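Local atomic coordinates of START domain-containing protein 10 (Homo sapiens, PDB entry 6SER), a protein that binds phospholipids and transfers phosphatidylcholine and phosphatidylethanolamine between membranes, preferring species with palmitoyl or stearoyl at sn-1 and an unsaturated 18-carbon chain at sn-2. Residues 81-86 with 134-139; 224-227 with 233-236. All coordinates share one frame; numbering follows the deposited sequence.

Interaction 1. Residues 81-86 with 134-139; sequences TLYDVL and RSWLPM
Helix segment 81-86 runs nearly antiparallel to strand segment 134-139, at 169° with the axes 11.8 Å apart at closest approach, and Tyr83 on the helix reaches across to Trp136 and Pro138. This is the helix-grip fold of a START domain, in which helices pack against a strongly curved sheet. At this spacing the link rests on one long side chain. With CG of Tyr83 anti to the backbone N (chi1 -171°), the phenol reaches from the helix toward the strand, and OH at its far end does the touching. Trp136 answers from the strand, its CG set between the backbone N and the carbonyl carbon (chi1 49°). The two side chains cross at about a right angle. No hydrogen bond spans the two segments; the contact is van der Waals.

Around it, the Tyr83 ring stacks with Tyr143 of the adjoining strand 142-151, while His87 meets both Tyr83 and Trp136 edge-to-face, making an aromatic cluster between helix and sheet. Pro138 CG lies 4.2 Å from Tyr83 OH, at the more exposed margin. The phenol oxygen comes obliquely to the indole, Tyr83 OH lying 3.3 Å from Trp136 CD1 and 3.7 Å from Trp136 CB.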
loop_
_atom_site.group_PDB
_atom_site.type_symbol
_atom_site.label_atom_id
_atom_site.label_comp_id
_atom_site.label_asym_id
_atom_site.label_seq_id
_atom_site.Cartn_x
_atom_site.Cartn_y
_atom_site.Cartn_z
ATOM N N THR A 81 13.966 4.431 7.634
ATOM C CA THR A 81 13.451 5.670 7.062
ATOM C C THR A 81 12.358 5.389 6.039
ATOM O O THR A 81 11.302 6.035 6.045
ATOM C CB THR A 81 14.587 6.470 6.429
ATOM O OG1 THR A 81 15.538 6.824 7.439
ATOM C CG2 THR A 81 14.044 7.735 5.782
ATOM N N LEU A 82 12.587 4.418 5.160
ATOM C CA LEU A 82 11.536 4.014 4.239
ATOM C C LEU A 82 10.300 3.532 4.998
ATOM O O LEU A 82 9.167 3.803 4.589
ATOM C CB LEU A 82 12.081 2.941 3.303
ATOM C CG LEU A 82 11.285 2.446 2.104
ATOM C CD1 LEU A 82 10.783 3.585 1.227
ATOM C CD2 LEU A 82 12.203 1.568 1.335
ATOM N N TYR A 83 10.501 2.869 6.141
ATOM C CA TYR A 83 9.379 2.395 6.949
ATOM C C TYR A 83 8.564 3.562 7.504
ATOM O O TYR A 83 7.330 3.563 7.424
ATOM C CB TYR A 83 9.908 1.504 8.077
ATOM C CG TYR A 83 8.867 0.754 8.895
ATOM C CD1 TYR A 83 7.976 -0.139 8.291
ATOM C CD2 TYR A 83 8.802 0.907 10.276
ATOM C CE1 TYR A 83 7.036 -0.841 9.044
ATOM C CE2 TYR A 83 7.872 0.204 11.038
ATOM C CZ TYR A 83 6.993 -0.664 10.421
ATOM O OH TYR A 83 6.059 -1.348 11.177
ATOM N N ASP A 84 9.243 4.572 8.066
ATOM C CA ASP A 84 8.551 5.759 8.567
ATOM C C ASP A 84 7.721 6.416 7.476
ATOM O O ASP A 84 6.583 6.852 7.718
ATOM C CB ASP A 84 9.557 6.776 9.119
ATOM C CG ASP A 84 10.179 6.340 10.433
ATOM O OD1 ASP A 84 9.641 5.413 11.088
ATOM O OD2 ASP A 84 11.203 6.942 10.813
ATOM N N VAL A 85 8.277 6.502 6.266
ATOM C CA VAL A 85 7.611 7.215 5.182
ATOM C C VAL A 85 6.347 6.480 4.756
ATOM O O VAL A 85 5.300 7.097 4.524
ATOM C CB VAL A 85 8.593 7.400 4.014
ATOM C CG1 VAL A 85 7.880 7.953 2.786
ATOM C CG2 VAL A 85 9.733 8.302 4.454
ATOM N N LEU A 86 6.419 5.152 4.659
ATOM C CA LEU A 86 5.217 4.387 4.352
ATOM C C LEU A 86 4.164 4.530 5.443
ATOM O O LEU A 86 2.968 4.543 5.142
ATOM C CB LEU A 86 5.569 2.915 4.140
ATOM C CG LEU A 86 6.351 2.635 2.851
ATOM C CD1 LEU A 86 6.667 1.149 2.691
ATOM C CD2 LEU A 86 5.579 3.154 1.664
ATOM N N ARG A 134 -5.132 -2.317 7.248
ATOM C CA ARG A 134 -3.684 -2.291 7.106
ATOM C C ARG A 134 -3.066 -2.988 8.307
ATOM O O ARG A 134 -3.539 -2.816 9.436
ATOM C CB ARG A 134 -3.175 -0.834 7.014
ATOM C CG ARG A 134 -1.699 -0.680 6.691
ATOM C CD ARG A 134 -1.342 0.773 6.374
ATOM N NE ARG A 134 -1.219 1.616 7.569
ATOM C CZ ARG A 134 -2.186 2.396 8.058
ATOM N NH1 ARG A 134 -1.967 3.134 9.147
ATOM N NH2 ARG A 134 -3.375 2.444 7.466
ATOM N N SER A 135 -2.013 -3.774 8.073
ATOM C CA SER A 135 -1.271 -4.373 9.174
ATOM C C SER A 135 0.213 -4.426 8.851
ATOM O O SER A 135 0.605 -4.584 7.692
ATOM C CB SER A 135 -1.767 -5.774 9.500
ATOM O OG SER A 135 -1.249 -6.182 10.757
ATOM N N TRP A 136 1.037 -4.301 9.888
ATOM C CA TRP A 136 2.472 -4.135 9.722
ATOM C C TRP A 136 3.232 -5.021 10.694
ATOM O O TRP A 136 2.755 -5.321 11.790
ATOM C CB TRP A 136 2.891 -2.673 9.915
ATOM C CG TRP A 136 2.345 -2.014 11.145
ATOM C CD1 TRP A 136 2.994 -1.844 12.338
ATOM C CD2 TRP A 136 1.055 -1.399 11.300
ATOM N NE1 TRP A 136 2.187 -1.169 13.226
ATOM C CE2 TRP A 136 0.990 -0.891 12.619
ATOM C CE3 TRP A 136 -0.048 -1.227 10.457
ATOM C CZ2 TRP A 136 -0.137 -0.220 13.110
ATOM C CZ3 TRP A 136 -1.173 -0.574 10.949
ATOM C CH2 TRP A 136 -1.208 -0.077 12.259
ATOM N N LEU A 137 4.433 -5.432 10.278
ATOM C CA LEU A 137 5.246 -6.347 11.068
ATOM C C LEU A 137 6.730 -6.167 10.775
ATOM O O LEU A 137 7.192 -6.497 9.672
ATOM C CB LEU A 137 4.839 -7.799 10.790
ATOM C CG LEU A 137 5.453 -8.871 11.693
ATOM C CD1 LEU A 137 5.056 -8.623 13.147
ATOM C CD2 LEU A 137 5.017 -10.260 11.247
ATOM N N PRO A 138 7.550 -5.740 11.730
ATOM C CA PRO A 138 8.982 -5.743 11.539
ATOM C C PRO A 138 9.444 -7.196 11.675
ATOM O O PRO A 138 9.061 -7.771 12.551
ATOM C CB PRO A 138 9.487 -4.972 12.737
ATOM C CG PRO A 138 8.294 -4.226 13.168
ATOM C CD PRO A 138 7.126 -5.129 12.926
ATOM N N MET A 139 10.172 -7.742 10.719
ATOM C CA MET A 139 10.642 -9.143 10.825
ATOM C C MET A 139 12.155 -9.064 10.874
ATOM O O MET A 139 12.763 -9.060 9.847
ATOM C CB MET A 139 10.265 -10.054 9.653
ATOM C CG MET A 139 8.804 -10.365 9.438
ATOM S SD MET A 139 7.913 -11.205 10.799
ATOM C CE MET A 139 8.690 -12.816 10.839
#

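Interaction 2. Residues 224-227 with 233-236; sequences EWKQ and FKPW. With PO4 (phosphate ion), chain B.
Lys226 NZ is gripped by three backbone carbonyls: it donates to Phe233 O at 2.8 Å, and Leu230 O and His229 O are its other two partners. The ammonium meets the Phe233 carbonyl at a C=O...N angle of 148°, somewhat tilted from the carbonyl plane. A bend at chi2 (48°) in an otherwise extended chain carries it there, and these bonds pin the turn that follows the helix. Lys226 is buried; its aliphatic part also packs against that of Lys234, Lys226 CE lying 4.0 Å from Lys234 CG where the two chains cross. Their ammonium groups stay apart, Lys226 NZ to Lys234 NZ being 6.7 Å, and Lys234 has its charge partner in Asp84.

In the START fold, helix 197-227 is the long C-terminal helix, and this contact folds the chain back just beyond its end. Within segment 233-236, Pro235 CD lies over one face of the Phe233 ring, toward its rim, and Lys234 CB sits 3.7 Å above the plane of the Trp236 indole, also toward the rim. On the helix, Trp225 stacks with His229, and both hold a phosphate, probably from the crystallisation liquor: Trp225 NE1 donates to phosphate O1 at 3.1 Å, approached near the ring plane, with an N-H...O angle of 158°.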
loop_
_atom_site.group_PDB
_atom_site.type_symbol
_atom_site.label_atom_id
_atom_site.label_comp_id
_atom_site.label_asym_id
_atom_site.label_seq_id
_atom_site.Cartn_x
_atom_site.Cartn_y
_atom_site.Cartn_z
ATOM N N GLU A 224 14.524 15.813 7.567
ATOM C CA GLU A 224 14.403 17.253 7.786
ATOM C C GLU A 224 12.950 17.674 7.963
ATOM O O GLU A 224 12.637 18.489 8.839
ATOM C CB GLU A 224 15.039 18.018 6.627
ATOM C CG GLU A 224 16.564 17.980 6.626
ATOM C CD GLU A 224 17.169 18.635 5.393
ATOM O OE1 GLU A 224 16.493 18.671 4.340
ATOM O OE2 GLU A 224 18.320 19.117 5.482
ATOM N N TRP A 225 12.049 17.139 7.137
ATOM C CA TRP A 225 10.635 17.468 7.282
ATOM C C TRP A 225 10.094 16.992 8.628
ATOM O O TRP A 225 9.381 17.728 9.321
ATOM C CB TRP A 225 9.835 16.855 6.131
ATOM C CG TRP A 225 8.389 17.220 6.167
ATOM C CD1 TRP A 225 7.790 18.276 5.538
ATOM C CD2 TRP A 225 7.353 16.533 6.874
ATOM N NE1 TRP A 225 6.445 18.286 5.806
ATOM C CE2 TRP A 225 6.149 17.226 6.623
ATOM C CE3 TRP A 225 7.325 15.395 7.689
ATOM C CZ2 TRP A 225 4.924 16.823 7.166
ATOM C CZ3 TRP A 225 6.105 14.989 8.223
ATOM C CH2 TRP A 225 4.923 15.705 7.963
ATOM N N LYS A 226 10.423 15.758 9.012
ATOM C CA LYS A 226 9.867 15.192 10.238
ATOM C C LYS A 226 10.406 15.907 11.473
ATOM O O LYS A 226 9.716 15.988 12.494
ATOM C CB LYS A 226 10.164 13.686 10.283
ATOM C CG LYS A 226 9.537 12.918 11.450
ATOM C CD LYS A 226 8.050 13.234 11.627
ATOM C CE LYS A 226 7.423 12.289 12.649
ATOM N NZ LYS A 226 6.099 12.772 13.102
ATOM N N GLN A 227 11.634 16.435 11.388
ATOM C CA GLN A 227 12.186 17.256 12.460
ATOM C C GLN A 227 11.356 18.515 12.695
ATOM O O GLN A 227 11.301 19.017 13.819
ATOM C CB GLN A 227 13.631 17.626 12.128
ATOM C CG GLN A 227 14.282 18.531 13.143
ATOM C CD GLN A 227 14.310 17.906 14.516
ATOM O OE1 GLN A 227 14.662 16.734 14.663
ATOM N NE2 GLN A 227 13.919 18.677 15.531
ATOM N N PHE A 233 6.875 12.050 17.551
ATOM C CA PHE A 233 5.544 11.463 17.382
ATOM C C PHE A 233 5.554 10.491 16.208
ATOM O O PHE A 233 5.427 10.894 15.051
ATOM C CB PHE A 233 4.508 12.559 17.180
ATOM C CG PHE A 233 3.091 12.080 17.194
ATOM C CD1 PHE A 233 2.169 12.610 16.306
ATOM C CD2 PHE A 233 2.678 11.111 18.094
ATOM C CE1 PHE A 233 0.860 12.181 16.312
ATOM C CE2 PHE A 233 1.366 10.684 18.114
ATOM C CZ PHE A 233 0.453 11.217 17.216
ATOM N N LYS A 234 5.720 9.207 16.518
ATOM C CA LYS A 234 5.716 8.131 15.528
ATOM C C LYS A 234 4.935 6.980 16.131
ATOM O O LYS A 234 5.515 6.008 16.637
ATOM C CB LYS A 234 7.141 7.704 15.163
ATOM C CG LYS A 234 7.966 8.780 14.487
ATOM C CD LYS A 234 9.331 8.248 14.084
ATOM C CE LYS A 234 10.130 9.307 13.354
ATOM N NZ LYS A 234 11.470 8.801 12.935
ATOM N N PRO A 235 3.602 7.064 16.122
ATOM C CA PRO A 235 2.790 5.998 16.733
ATOM C C PRO A 235 2.960 4.637 16.092
ATOM O O PRO A 235 2.604 3.641 16.730
ATOM C CB PRO A 235 1.350 6.509 16.568
ATOM C CG PRO A 235 1.413 7.510 15.446
ATOM C CD PRO A 235 2.765 8.167 15.615
ATOM N N TRP A 236 3.460 4.552 14.851
ATOM C CA TRP A 236 3.711 3.236 14.262
ATOM C C TRP A 236 4.868 2.522 14.946
ATOM O O TRP A 236 4.944 1.288 14.902
ATOM C CB TRP A 236 3.977 3.356 12.760
ATOM C CG TRP A 236 5.021 4.373 12.384
ATOM C CD1 TRP A 236 6.352 4.138 12.143
ATOM C CD2 TRP A 236 4.819 5.778 12.172
ATOM N NE1 TRP A 236 6.987 5.310 11.804
ATOM C CE2 TRP A 236 6.070 6.331 11.817
ATOM C CE3 TRP A 236 3.708 6.622 12.261
ATOM C CZ2 TRP A 236 6.233 7.685 11.537
ATOM C CZ3 TRP A 236 3.876 7.972 11.992
ATOM C CH2 TRP A 236 5.129 8.487 11.635
HETATM P P PO4 B . 4.768 21.886 5.672
HETATM O O1 PO4 B . 4.371 20.528 5.517
HETATM O O2 PO4 B . 3.983 22.709 4.864
HETATM O O3 PO4 B . 6.109 21.996 5.299
HETATM O O4 PO4 B . 4.604 22.299 7.025
#

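From the N terminus, after helix 27-38 and three strands, the chain enters helix 79-87, then helix 89-95 and the strands leading to 127-139, where interaction 1 closes a long loop of 47 intervening residues. It goes on through strands 142-151, 161-175 and 181-190 into helix 197-227. Just past that helix, interaction 2 closes a short loop of five intervening residues, so the two follow in series, neither nested nor crossing. The centres of interactions 1 and 2 are about 13 Å apart, and the two touch. Asp84 joins them, OD2 in the salt bridge with Lys234 NZ (2.8 Å) and OD1 probably hydrogen-bonded to Trp236 NE1. Helix 79-87 is thereby tied to both the sheet and the C-terminal tail.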